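Local coordinates for SEC-C motif domain protein (Psychrobacter arcticus, PDB 2I9W) that is of unknown function but binds two zinc ions through cysteine clusters, one in a SEC-C motif, beside an NTF2-like (cystatin-like) middle domain, at residues E54-T59 against P69-K74. Numbering follows the deposited sequence. Where two conformers were deposited one is given.
Sequences EHLMRT and PEYIVK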
loop_
_atom_site.group_PDB
_atom_site.type_symbol
_atom_site.label_atom_id
_atom_site.label_comp_id
_atom_site.label_asym_id
_atom_site.label_seq_id
_atom_site.Cartn_x
_atom_site.Cartn_y
_atom_site.Cartn_z
ATOM N N GLU A 54 -0.845 -7.004 4.039
ATOM C CA GLU A 54 -0.321 -7.623 2.822
ATOM C C GLU A 54 -1.280 -7.356 1.647
ATOM O O GLU A 54 -0.855 -6.938 0.564
ATOM C CB GLU A 54 -0.038 -9.127 2.969
ATOM C CG GLU A 54 0.374 -9.680 1.585
ATOM C CD GLU A 54 0.526 -11.151 1.535
ATOM O OE1 GLU A 54 0.701 -11.764 2.608
ATOM O OE2 GLU A 54 0.491 -11.677 0.396
ATOM N N HIS A 55 -2.569 -7.535 1.892
ATOM C CA HIS A 55 -3.556 -7.273 0.881
ATOM C C HIS A 55 -3.577 -5.794 0.529
ATOM O O HIS A 55 -3.615 -5.439 -0.649
ATOM C CB HIS A 55 -4.891 -7.775 1.377
ATOM C CG HIS A 55 -5.938 -7.814 0.330
ATOM N ND1 HIS A 55 -7.252 -8.106 0.613
ATOM C CD2 HIS A 55 -5.873 -7.590 -1.005
ATOM C CE1 HIS A 55 -7.947 -8.088 -0.510
ATOM N NE2 HIS A 55 -7.137 -7.764 -1.501
ATOM N N LEU A 56 -3.488 -4.901 1.530
ATOM C CA LEU A 56 -3.391 -3.483 1.186
ATOM C C LEU A 56 -2.187 -3.142 0.287
ATOM O O LEU A 56 -2.326 -2.443 -0.724
ATOM C CB LEU A 56 -3.400 -2.584 2.435
ATOM C CG LEU A 56 -3.520 -1.062 2.160
ATOM C CD1 LEU A 56 -4.935 -0.717 1.581
ATOM C CD2 LEU A 56 -3.177 -0.220 3.385
HETATM N N MSE A 57 -1.026 -3.693 0.633
HETATM C CA MSE A 57 0.195 -3.453 -0.094
HETATM C C MSE A 57 0.032 -3.885 -1.560
HETATM O O MSE A 57 0.462 -3.182 -2.483
HETATM C CB MSE A 57 1.319 -4.196 0.629
HETATM C CG MSE A 57 2.708 -3.986 0.098
HETATM SE SE MSE A 57 3.063 -5.021 -1.498
HETATM C CE MSE A 57 2.204 -6.692 -1.042
ATOM N N ARG A 58 -0.582 -5.060 -1.777
ATOM C CA ARG A 58 -0.841 -5.544 -3.148
ATOM C C ARG A 58 -1.712 -4.582 -3.916
ATOM O O ARG A 58 -1.421 -4.237 -5.070
ATOM C CB ARG A 58 -1.508 -6.916 -3.132
ATOM C CG ARG A 58 -0.556 -8.008 -2.813
ATOM C CD ARG A 58 -1.299 -9.301 -2.530
ATOM N NE ARG A 58 -0.398 -10.425 -2.292
ATOM C CZ ARG A 58 0.247 -11.106 -3.241
ATOM N NH1 ARG A 58 0.129 -10.801 -4.536
ATOM N NH2 ARG A 58 1.024 -12.121 -2.885
ATOM N N THR A 59 -2.800 -4.153 -3.287
ATOM C CA THR A 59 -3.698 -3.160 -3.951
ATOM C C THR A 59 -2.967 -1.852 -4.252
ATOM O O THR A 59 -3.241 -1.227 -5.267
ATOM C CB THR A 59 -5.020 -2.879 -3.143
ATOM O OG1 THR A 59 -4.695 -2.247 -1.875
ATOM C CG2 THR A 59 -5.834 -4.186 -2.959
ATOM N N PRO A 69 -3.661 7.234 -8.682
ATOM C CA PRO A 69 -2.977 7.898 -7.590
ATOM C C PRO A 69 -3.919 8.295 -6.445
ATOM O O PRO A 69 -3.463 8.425 -5.318
ATOM C CB PRO A 69 -2.343 9.105 -8.264
ATOM C CG PRO A 69 -3.255 9.386 -9.457
ATOM C CD PRO A 69 -3.727 8.061 -9.906
ATOM N N GLU A 70 -5.212 8.479 -6.734
ATOM C CA GLU A 70 -6.198 8.715 -5.683
ATOM C C GLU A 70 -6.186 7.584 -4.657
ATOM O O GLU A 70 -6.213 7.829 -3.404
ATOM C CB GLU A 70 -7.599 8.900 -6.250
ATOM C CG GLU A 70 -8.270 7.649 -6.947
ATOM C CD GLU A 70 -7.602 7.138 -8.267
ATOM O OE1 GLU A 70 -6.996 7.921 -9.073
ATOM O OE2 GLU A 70 -7.730 5.922 -8.484
ATOM N N TYR A 71 -6.122 6.347 -5.153
ATOM C CA TYR A 71 -6.058 5.180 -4.263
ATOM C C TYR A 71 -4.797 5.221 -3.371
ATOM O O TYR A 71 -4.853 4.930 -2.185
ATOM C CB TYR A 71 -6.122 3.863 -5.060
ATOM C CG TYR A 71 -6.284 2.658 -4.191
ATOM C CD1 TYR A 71 -7.533 2.293 -3.723
ATOM C CD2 TYR A 71 -5.185 1.887 -3.807
ATOM C CE1 TYR A 71 -7.678 1.222 -2.887
ATOM C CE2 TYR A 71 -5.321 0.785 -2.971
ATOM C CZ TYR A 71 -6.590 0.446 -2.524
ATOM O OH TYR A 71 -6.807 -0.617 -1.677
ATOM N N ILE A 72 -3.678 5.622 -3.927
ATOM C CA ILE A 72 -2.414 5.694 -3.199
ATOM C C ILE A 72 -2.523 6.748 -2.063
ATOM O O ILE A 72 -2.143 6.502 -0.923
ATOM C CB ILE A 72 -1.214 6.023 -4.171
ATOM C CG1 ILE A 72 -1.054 4.918 -5.207
ATOM C CG2 ILE A 72 0.096 6.221 -3.415
ATOM C CD1 ILE A 72 -0.769 3.518 -4.587
ATOM N N VAL A 73 -3.073 7.908 -2.387
ATOM C CA VAL A 73 -3.300 8.919 -1.340
ATOM C C VAL A 73 -4.250 8.421 -0.236
ATOM O O VAL A 73 -3.924 8.507 0.961
ATOM C CB VAL A 73 -3.840 10.235 -1.904
ATOM C CG1 VAL A 73 -4.125 11.226 -0.742
ATOM C CG2 VAL A 73 -2.856 10.822 -2.920
ATOM N N LYS A 74 -5.406 7.867 -0.615
ATOM C CA LYS A 74 -6.456 7.586 0.346
ATOM C C LYS A 74 -6.118 6.379 1.200
ATOM O O LYS A 74 -6.736 6.195 2.224
ATOM C CB LYS A 74 -7.821 7.362 -0.325
ATOM C CG LYS A 74 -8.369 8.578 -1.104
ATOM C CD LYS A 74 -8.813 9.686 -0.180
#
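Leu56 makes the first contact along segment 54-59, its CD1 lying 3.8 Å from OH of Tyr71. The end of the Leu56 side chain comes nearer the tyrosine than its CB direction alone would suggest. One turn on, Thr59 makes the polar link of the contact. Its OG1 forms a hydrogen bond of 2.7 Å with OH of Tyr71, at the ring edge and near the ring plane. Within its own helix, Thr59 OG1 donates to the backbone O of Leu56 at 2.6 Å. This second bond meets the carbonyl at 120°, its donor tilted 19° from the carbonyl plane; a chi1 of 65° sets OG1 between the backbone N and carbonyl carbon, facing back along the helix. CB of Thr59 lies 3.2 Å from Tyr71 OH. A phenylalanine in place of Tyr71 would probably leave Thr59 OG1 without its hydrogen-bond partner on helix 69-74. The buried contact thus joins helix 53-66 to helix 69-74 within the NTF2-like region. Tyr33 of helix 31-39 touches both Thr59 and Tyr71, His34 meets the Tyr71 ring edge-to-face, and zinc ligand Cys30 adjoins Thr59; Met57 touches strand 97-107 and Ile72 helix 86-95.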